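Side-chain contacts in putative GGDEF domain protein (Pseudomonas aeruginosa, PDB 7E6G), which probably makes the second messenger c-di-GMP from two molecules of GTP, as a magnesium-dependent diguanylate cyclase of the GGDEF family: residues A80-S83 against D84-Q88; Y69-Q72 against L73-L76; D141-K144 against Q145-T149. All blocks are in the same frame, centred on the assembly; numbering follows the deposited sequence.

Contact 1 of 3, residues A80-S83 against D84-Q88; sequences ARIS and DRYQQ
S83 and Q87, one helical turn apart, meet through the backbone oxygen of S83. That oxygen takes the backbone N-H of Q87, with Q87 N 3.0 Å from S83 O. The side-chain amide of Q87 folds back to the same acceptor. Q87 NE2 lies 2.9 Å from S83 O, but the N-H is bent to 141° and the bond is weak. Q87 NE2 is equally close to S83 OG, at 2.9 Å. One residue earlier on each turn, I82 and Y86 lie side by side. I82 CG2 stands 3.6 Å from Y86 CE2, at the edge of the ring and in its plane. With CG1 at chi1 -66°, the I82 methyl CG2 falls opposite the backbone N and is directed along the helix to the tyrosine. These are i to i+4 contacts within the long helix 27-102, and the backbone bonds D84 N to A80 O and Y86 N to I82 O belong to the same regular winding. Further out, other protein chains hydrogen-bond S83 OG, both ends of the Q87 amide and, through backbone, D84 OD1. R81 makes a salt bridge to E77 on its own helix and another to an acidic side chain of a different protein chain. Q87 also packs on Q87 of the second subunit.

Contact 2 of 3, residues Y69-Q72 against L73-L76; sequences YHKQ and LRRL
K71 O accepts the backbone N-H of R75 at 3.1 Å from R75 N, the shortest hydrogen bond joining 69-72 to 73-76. L76 N to Q72 O follows at 3.2 Å. Both are i to i+4 bonds of the long helix 27-102. On one side of the helix, L73 lies against Y69. The Y69 ring projects outward beside its own turn (chi1 -179°, CG opposite the backbone N), and L73 reaches back to put CD1 over its face. L73 CD1 is 4.1 Å from the Y69 ring centroid and 24° off the ring normal, a CH-pi contact. The methyl is displaced toward the hydroxyl end, where L73 CD1 is 3.7 Å from Y69 CZ. On another side, R74 bends at chi3 (-76°) and lays its guanidinium back over the preceding turn. H70 O lies over the centre of one guanidinium face, 3.5 Å above the plane. H70 ND1 is bonded to S66 O, which ties the imidazole to the turn before. Y69 makes a cation-pi contact with R68 of the second subunit, and Q72, L73 and L76 pack across the same interface. R75 points out of the contact to a salt bridge with an acidic side chain of another protein chain. H70 O, set over the guanidinium face, probably interacts electrostatically with its positive charge. K71 meets R74 NH1 through CG, at 3.5 Å, while K71 NZ stays 5.6 Å from that like charge.

Contact 3 of 3, residues D141-K144 against Q145-T149; sequences DFFK and QVNDT. With G2P (phosphomethylphosphonic acid guanylate ester), chain H.
F143 and N147 cross at the guanine end of the bound GTP analogue, with ring and amide planes 81° apart. The amide of N147 uses both its polar atoms on the base. N147 OD1 accepts from G2P N2 at 2.9 Å, and this bond is nearly straight at 173°. N147 ND2 gives a weak, bent bond to G2P N3. With chi1 at -164° the F143 ring swings away from its own N-H and reaches the sugar and base of the nucleotide. G2P O4' lies at the ring edge, in plane. On the side of the ring away from N147, F143 CD1 packs on V146 CB, and V158 and L159 of helix 152-168 also touch the phenylalanine. Backbone N-H groups meet the phosphates. F142 N gives a straight bond to G2P O2G at 2.8 Å. F143 N and K144 N each give a weak bond to G2P O1B. F142 is the N-cap residue, and the helix end would be expected to favour the negative charge. F143 O is satisfied by N147 N at 3.0 Å, and Q145 O takes both T149 N and T149 OG1 from opposite faces of its plane. K144 O takes D148 N at 3.0 Å, and F142 O a weak bond from Q145 N. The carboxylate of D141 turns to K251, S224, T222 and the backbone N of D256. D156, R178 and R255 also hydrogen-bond the analogue, and D139, V140 and E182 form the magnesium site close by. Such a helix start after the strand with a metal-binding aspartate is characteristic of the GGDEF nucleotide site.

In the fold
From the N terminus, the chain reaches contact 2 (69-72 with 73-76) first, then contact 1 (80-83 with 84-88), both on helix 27-102. Their centres are about 17 Å apart, and both touch the second subunit. Contact 3 (141-144 with 145-149) comes later, where strand 134-140 gives way to helix 143-150 in the GGDEF domain. The three contacts lie in series, and none nests in or crosses another. Each joins adjoining segments, so none closes a long loop. Contact 3 lies about 51 Å from contact 1 and 68 Å from contact 2, centre to centre. The first two thus belong to the long helix 27-102, where it meets the second subunit, and the third to the nucleotide site.

Contact 1 of 3, residues A80-S83 against D84-Q88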
# COMPACT_ATOMS: atom_id res chain seq x y z
N ALA A 80 -2.65 -4.71 -2.78
CA ALA A 80 -1.44 -4.38 -3.52
C ALA A 80 -0.91 -5.59 -4.27
O ALA A 80 -0.44 -5.46 -5.41
CB ALA A 80 -0.39 -3.81 -2.56
N ARG A 81 -0.99 -6.76 -3.76
CA ARG A 81 -0.58 -7.83 -4.46
C ARG A 81 -1.38 -8.18 -5.60
O ARG A 81 -0.91 -8.45 -6.53
CB ARG A 81 -0.62 -8.92 -3.51
CG ARG A 81 -0.17 -10.15 -4.10
CD ARG A 81 -0.08 -11.20 -3.15
NE ARG A 81 -1.29 -11.84 -3.03
CZ ARG A 81 -1.92 -11.90 -1.89
NH1 ARG A 81 -1.43 -11.38 -0.82
NH2 ARG A 81 -3.06 -12.47 -1.80
N ILE A 82 -2.64 -8.21 -5.48
CA ILE A 82 -3.51 -8.49 -6.62
C ILE A 82 -3.29 -7.46 -7.71
O ILE A 82 -3.12 -7.80 -8.89
CB ILE A 82 -4.97 -8.54 -6.16
CG1 ILE A 82 -5.15 -9.74 -5.23
CG2 ILE A 82 -5.90 -8.60 -7.35
CD1 ILE A 82 -6.51 -9.88 -4.64
N SER A 83 -3.28 -6.18 -7.33
CA SER A 83 -3.04 -5.14 -8.31
C SER A 83 -1.70 -5.35 -9.01
O SER A 83 -1.60 -5.19 -10.23
CB SER A 83 -3.10 -3.78 -7.64
OG SER A 83 -3.28 -2.75 -8.60
N ASP A 84 -0.65 -5.71 -8.25
CA ASP A 84 0.65 -5.96 -8.86
C ASP A 84 0.56 -7.01 -9.93
O ASP A 84 1.12 -6.85 -11.03
CB ASP A 84 1.65 -6.41 -7.80
CG ASP A 84 2.21 -5.26 -7.02
OD1 ASP A 84 1.89 -4.11 -7.41
OD2 ASP A 84 2.94 -5.51 -6.03
N ARG A 85 -0.10 -8.05 -9.68
CA ARG A 85 -0.32 -9.01 -10.67
C ARG A 85 -1.09 -8.61 -11.81
O ARG A 85 -1.01 -9.18 -12.70
CB ARG A 85 -0.89 -10.17 -10.10
CG ARG A 85 -0.02 -10.76 -9.12
CD ARG A 85 -0.48 -12.11 -8.82
NE ARG A 85 -0.38 -12.97 -10.00
CZ ARG A 85 -0.88 -14.18 -10.08
NH1 ARG A 85 -1.51 -14.72 -9.06
NH2 ARG A 85 -0.77 -14.83 -11.21
N TYR A 86 -2.05 -7.81 -11.69
CA TYR A 86 -2.75 -7.28 -12.86
C TYR A 86 -1.79 -6.48 -13.72
O TYR A 86 -1.78 -6.60 -14.96
CB TYR A 86 -3.94 -6.40 -12.45
CG TYR A 86 -5.26 -7.12 -12.27
CD1 TYR A 86 -6.13 -7.28 -13.34
CD2 TYR A 86 -5.63 -7.63 -11.03
CE1 TYR A 86 -7.34 -7.93 -13.17
CE2 TYR A 86 -6.84 -8.29 -10.86
CZ TYR A 86 -7.70 -8.43 -11.94
OH TYR A 86 -8.91 -9.08 -11.79
N GLN A 87 -0.94 -5.68 -13.08
CA GLN A 87 -0.03 -4.84 -13.82
C GLN A 87 1.08 -5.65 -14.47
O GLN A 87 1.61 -5.24 -15.51
CB GLN A 87 0.54 -3.78 -12.89
CG GLN A 87 -0.53 -2.84 -12.42
CD GLN A 87 -0.15 -2.11 -11.16
OE1 GLN A 87 0.68 -1.22 -11.20
NE2 GLN A 87 -0.78 -2.46 -10.05
N GLN A 88 1.43 -6.81 -13.91
CA GLN A 88 2.40 -7.68 -14.57
C GLN A 88 1.79 -8.30 -15.83
O GLN A 88 2.46 -8.38 -16.87
CB GLN A 88 2.90 -8.76 -13.62
CG GLN A 88 3.93 -9.68 -14.24
CD GLN A 88 5.16 -8.93 -14.75
OE1 GLN A 88 5.49 -7.84 -14.27
NE2 GLN A 88 5.84 -9.50 -15.75

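Contact 2 of 3, residues Y69-Q72 against L73-L76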
# COMPACT_ATOMS: atom_id res chain seq x y z
N TYR A 69 -7.01 -3.63 13.05
CA TYR A 69 -5.86 -3.07 12.54
C TYR A 69 -5.08 -4.02 11.73
O TYR A 69 -4.57 -3.67 10.80
CB TYR A 69 -5.09 -2.55 13.69
CG TYR A 69 -3.87 -1.92 13.32
CD1 TYR A 69 -3.90 -0.74 12.70
CD2 TYR A 69 -2.69 -2.53 13.48
CE1 TYR A 69 -2.76 -0.16 12.27
CE2 TYR A 69 -1.56 -1.97 13.06
CZ TYR A 69 -1.60 -0.78 12.47
OH TYR A 69 -0.50 -0.21 12.07
N HIS A 70 -4.95 -5.20 12.15
CA HIS A 70 -4.32 -6.23 11.49
C HIS A 70 -5.05 -6.66 10.26
O HIS A 70 -4.47 -7.00 9.38
CB HIS A 70 -3.94 -7.29 12.48
CG HIS A 70 -2.74 -6.96 13.28
ND1 HIS A 70 -2.81 -6.42 14.53
CD2 HIS A 70 -1.45 -7.04 12.99
CE1 HIS A 70 -1.61 -6.18 14.96
NE2 HIS A 70 -0.77 -6.55 14.04
N LYS A 71 -6.35 -6.65 10.24
CA LYS A 71 -7.13 -6.94 9.09
C LYS A 71 -6.92 -5.96 8.03
O LYS A 71 -6.82 -6.30 6.99
CB LYS A 71 -8.53 -7.00 9.44
CG LYS A 71 -8.89 -8.26 10.06
CD LYS A 71 -10.35 -8.36 10.22
CE LYS A 71 -10.77 -9.66 10.85
NZ LYS A 71 -11.34 -9.52 12.21
N GLN A 72 -6.81 -4.73 8.35
CA GLN A 72 -6.56 -3.68 7.52
C GLN A 72 -5.26 -3.80 6.90
O GLN A 72 -5.14 -3.52 5.83
CB GLN A 72 -6.53 -2.52 8.33
CG GLN A 72 -7.65 -1.63 8.25
CD GLN A 72 -8.69 -2.01 7.28
OE1 GLN A 72 -9.72 -2.53 7.65
NE2 GLN A 72 -8.49 -1.64 6.05
N LEU A 73 -4.24 -4.21 7.60
CA LEU A 73 -2.97 -4.42 7.08
C LEU A 73 -2.86 -5.44 6.07
O LEU A 73 -2.10 -5.38 5.30
CB LEU A 73 -2.05 -4.67 8.18
CG LEU A 73 -1.05 -3.74 8.78
CD1 LEU A 73 -1.61 -2.44 9.13
CD2 LEU A 73 -0.83 -4.43 10.03
N ARG A 74 -3.55 -6.47 6.25
CA ARG A 74 -3.68 -7.50 5.36
C ARG A 74 -4.34 -7.17 4.17
O ARG A 74 -3.97 -7.56 3.23
CB ARG A 74 -4.38 -8.57 6.04
CG ARG A 74 -3.50 -9.14 7.01
CD ARG A 74 -4.01 -10.46 7.38
NE ARG A 74 -5.15 -10.46 8.26
CZ ARG A 74 -5.10 -10.54 9.57
NH1 ARG A 74 -6.20 -10.55 10.24
NH2 ARG A 74 -3.96 -10.58 10.21
N ARG A 75 -5.37 -6.43 4.27
CA ARG A 75 -6.14 -5.97 3.20
C ARG A 75 -5.36 -5.13 2.32
O ARG A 75 -5.44 -5.31 1.25
CB ARG A 75 -7.31 -5.26 3.76
CG ARG A 75 -8.37 -4.79 2.87
CD ARG A 75 -8.58 -5.66 1.69
NE ARG A 75 -9.30 -6.87 1.97
CZ ARG A 75 -10.58 -6.98 2.20
NH1 ARG A 75 -11.39 -6.00 2.14
NH2 ARG A 75 -11.00 -8.12 2.50
N LEU A 76 -4.57 -4.25 2.79
CA LEU A 76 -3.72 -3.47 2.07
C LEU A 76 -2.70 -4.29 1.42
O LEU A 76 -2.41 -4.10 0.37
CB LEU A 76 -3.08 -2.47 2.94
CG LEU A 76 -1.98 -1.63 2.36
CD1 LEU A 76 -2.30 -0.99 1.11
CD2 LEU A 76 -1.34 -0.61 3.16

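Contact 3 of 3, residues D141-K144 against Q145-T149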
# COMPACT_ATOMS: atom_id res chain seq x y z
N ASP A 141 25.05 -9.47 -51.94
CA ASP A 141 25.39 -9.77 -53.33
C ASP A 141 25.08 -11.24 -53.63
O ASP A 141 25.48 -12.13 -52.89
CB ASP A 141 26.87 -9.49 -53.59
CG ASP A 141 27.24 -8.05 -53.35
OD1 ASP A 141 26.45 -7.14 -53.66
OD2 ASP A 141 28.37 -7.79 -52.88
N PHE A 142 24.35 -11.47 -54.74
CA PHE A 142 24.09 -12.81 -55.27
C PHE A 142 23.36 -13.70 -54.27
O PHE A 142 23.55 -14.92 -54.25
CB PHE A 142 25.39 -13.47 -55.75
CG PHE A 142 26.15 -12.66 -56.78
CD1 PHE A 142 25.56 -12.33 -58.00
CD2 PHE A 142 27.44 -12.24 -56.54
CE1 PHE A 142 26.25 -11.60 -58.95
CE2 PHE A 142 28.14 -11.50 -57.49
CZ PHE A 142 27.54 -11.18 -58.70
N PHE A 143 22.52 -13.11 -53.43
CA PHE A 143 21.77 -13.89 -52.45
C PHE A 143 20.90 -14.95 -53.11
O PHE A 143 20.70 -16.04 -52.54
CB PHE A 143 20.92 -12.96 -51.59
CG PHE A 143 20.42 -13.61 -50.34
CD1 PHE A 143 21.32 -14.22 -49.46
CD2 PHE A 143 19.06 -13.62 -50.03
CE1 PHE A 143 20.87 -14.84 -48.32
CE2 PHE A 143 18.61 -14.23 -48.88
CZ PHE A 143 19.51 -14.85 -48.02
N LYS A 144 20.41 -14.72 -54.21
CA LYS A 144 19.64 -15.60 -54.88
C LYS A 144 20.39 -16.87 -55.15
O LYS A 144 19.78 -17.80 -55.17
CB LYS A 144 19.33 -14.86 -56.06
CG LYS A 144 18.26 -15.35 -56.85
CD LYS A 144 17.66 -14.20 -57.48
CE LYS A 144 16.73 -14.67 -58.55
NZ LYS A 144 15.68 -13.64 -58.76
N GLN A 145 21.69 -16.86 -55.41
CA GLN A 145 22.48 -18.09 -55.51
C GLN A 145 22.45 -18.87 -54.21
O GLN A 145 22.36 -20.10 -54.21
CB GLN A 145 23.92 -17.79 -55.90
CG GLN A 145 24.17 -17.84 -57.39
CD GLN A 145 24.48 -19.24 -57.91
OE1 GLN A 145 23.90 -20.25 -57.45
NE2 GLN A 145 25.40 -19.30 -58.87
N VAL A 146 22.52 -18.16 -53.07
CA VAL A 146 22.40 -18.85 -51.80
C VAL A 146 21.09 -19.60 -51.75
O VAL A 146 21.04 -20.81 -51.46
CB VAL A 146 22.54 -17.86 -50.63
CG1 VAL A 146 22.38 -18.59 -49.32
CG2 VAL A 146 23.87 -17.15 -50.67
N ASN A 147 20.00 -18.92 -52.08
CA ASN A 147 18.69 -19.56 -51.93
C ASN A 147 18.52 -20.69 -52.93
O ASN A 147 17.92 -21.73 -52.61
CB ASN A 147 17.59 -18.52 -52.08
CG ASN A 147 17.52 -17.58 -50.90
OD1 ASN A 147 17.53 -18.00 -49.74
ND2 ASN A 147 17.47 -16.30 -51.18
N ASP A 148 19.06 -20.53 -54.13
CA ASP A 148 18.85 -21.52 -55.18
C ASP A 148 19.69 -22.76 -54.96
O ASP A 148 19.24 -23.87 -55.27
CB ASP A 148 19.14 -20.90 -56.55
CG ASP A 148 18.09 -19.85 -56.96
OD1 ASP A 148 16.96 -19.85 -56.39
OD2 ASP A 148 18.38 -19.02 -57.85
N THR A 149 20.89 -22.61 -54.41
CA THR A 149 21.76 -23.75 -54.18
C THR A 149 21.46 -24.46 -52.86
O THR A 149 21.51 -25.69 -52.79
CB THR A 149 23.22 -23.30 -54.20
OG1 THR A 149 23.51 -22.69 -55.46
CG2 THR A 149 24.14 -24.47 -54.00
PG G2P H . 22.36 -8.68 -56.37
O1G G2P H . 22.36 -7.67 -55.54
O2G G2P H . 23.48 -9.34 -56.36
O3G G2P H . 21.91 -8.41 -57.60
O3B G2P H . 21.27 -9.53 -55.71
PB G2P H . 20.59 -10.94 -55.77
O1B G2P H . 20.79 -11.36 -54.56
O2B G2P H . 21.01 -11.75 -56.75
C3A G2P H . 18.89 -10.84 -56.07
PA G2P H . 17.85 -9.81 -55.34
O1A G2P H . 17.55 -9.47 -56.65
O2A G2P H . 18.91 -9.20 -54.59
O5' G2P H . 17.28 -11.09 -54.84
C5' G2P H . 17.42 -11.54 -53.50
C4' G2P H . 16.57 -12.74 -53.20
O4' G2P H . 16.22 -12.51 -51.96
C3' G2P H . 15.28 -12.58 -53.81
O3' G2P H . 15.14 -13.59 -54.73
C2' G2P H . 14.39 -12.72 -52.64
O2' G2P H . 13.27 -13.48 -52.83
C1' G2P H . 15.25 -13.38 -51.72
N9 G2P H . 14.81 -13.24 -50.38
C8 G2P H . 14.15 -12.18 -50.04
N7 G2P H . 13.83 -12.24 -48.78
C5 G2P H . 14.29 -13.31 -48.31
C6 G2P H . 14.26 -13.80 -47.09
O6 G2P H . 13.72 -13.28 -46.17
N1 G2P H . 14.87 -15.00 -46.85
C2 G2P H . 15.47 -15.63 -47.88
N2 G2P H . 16.02 -16.71 -47.64
N3 G2P H . 15.47 -15.09 -49.09
C4 G2P H . 14.91 -13.93 -49.30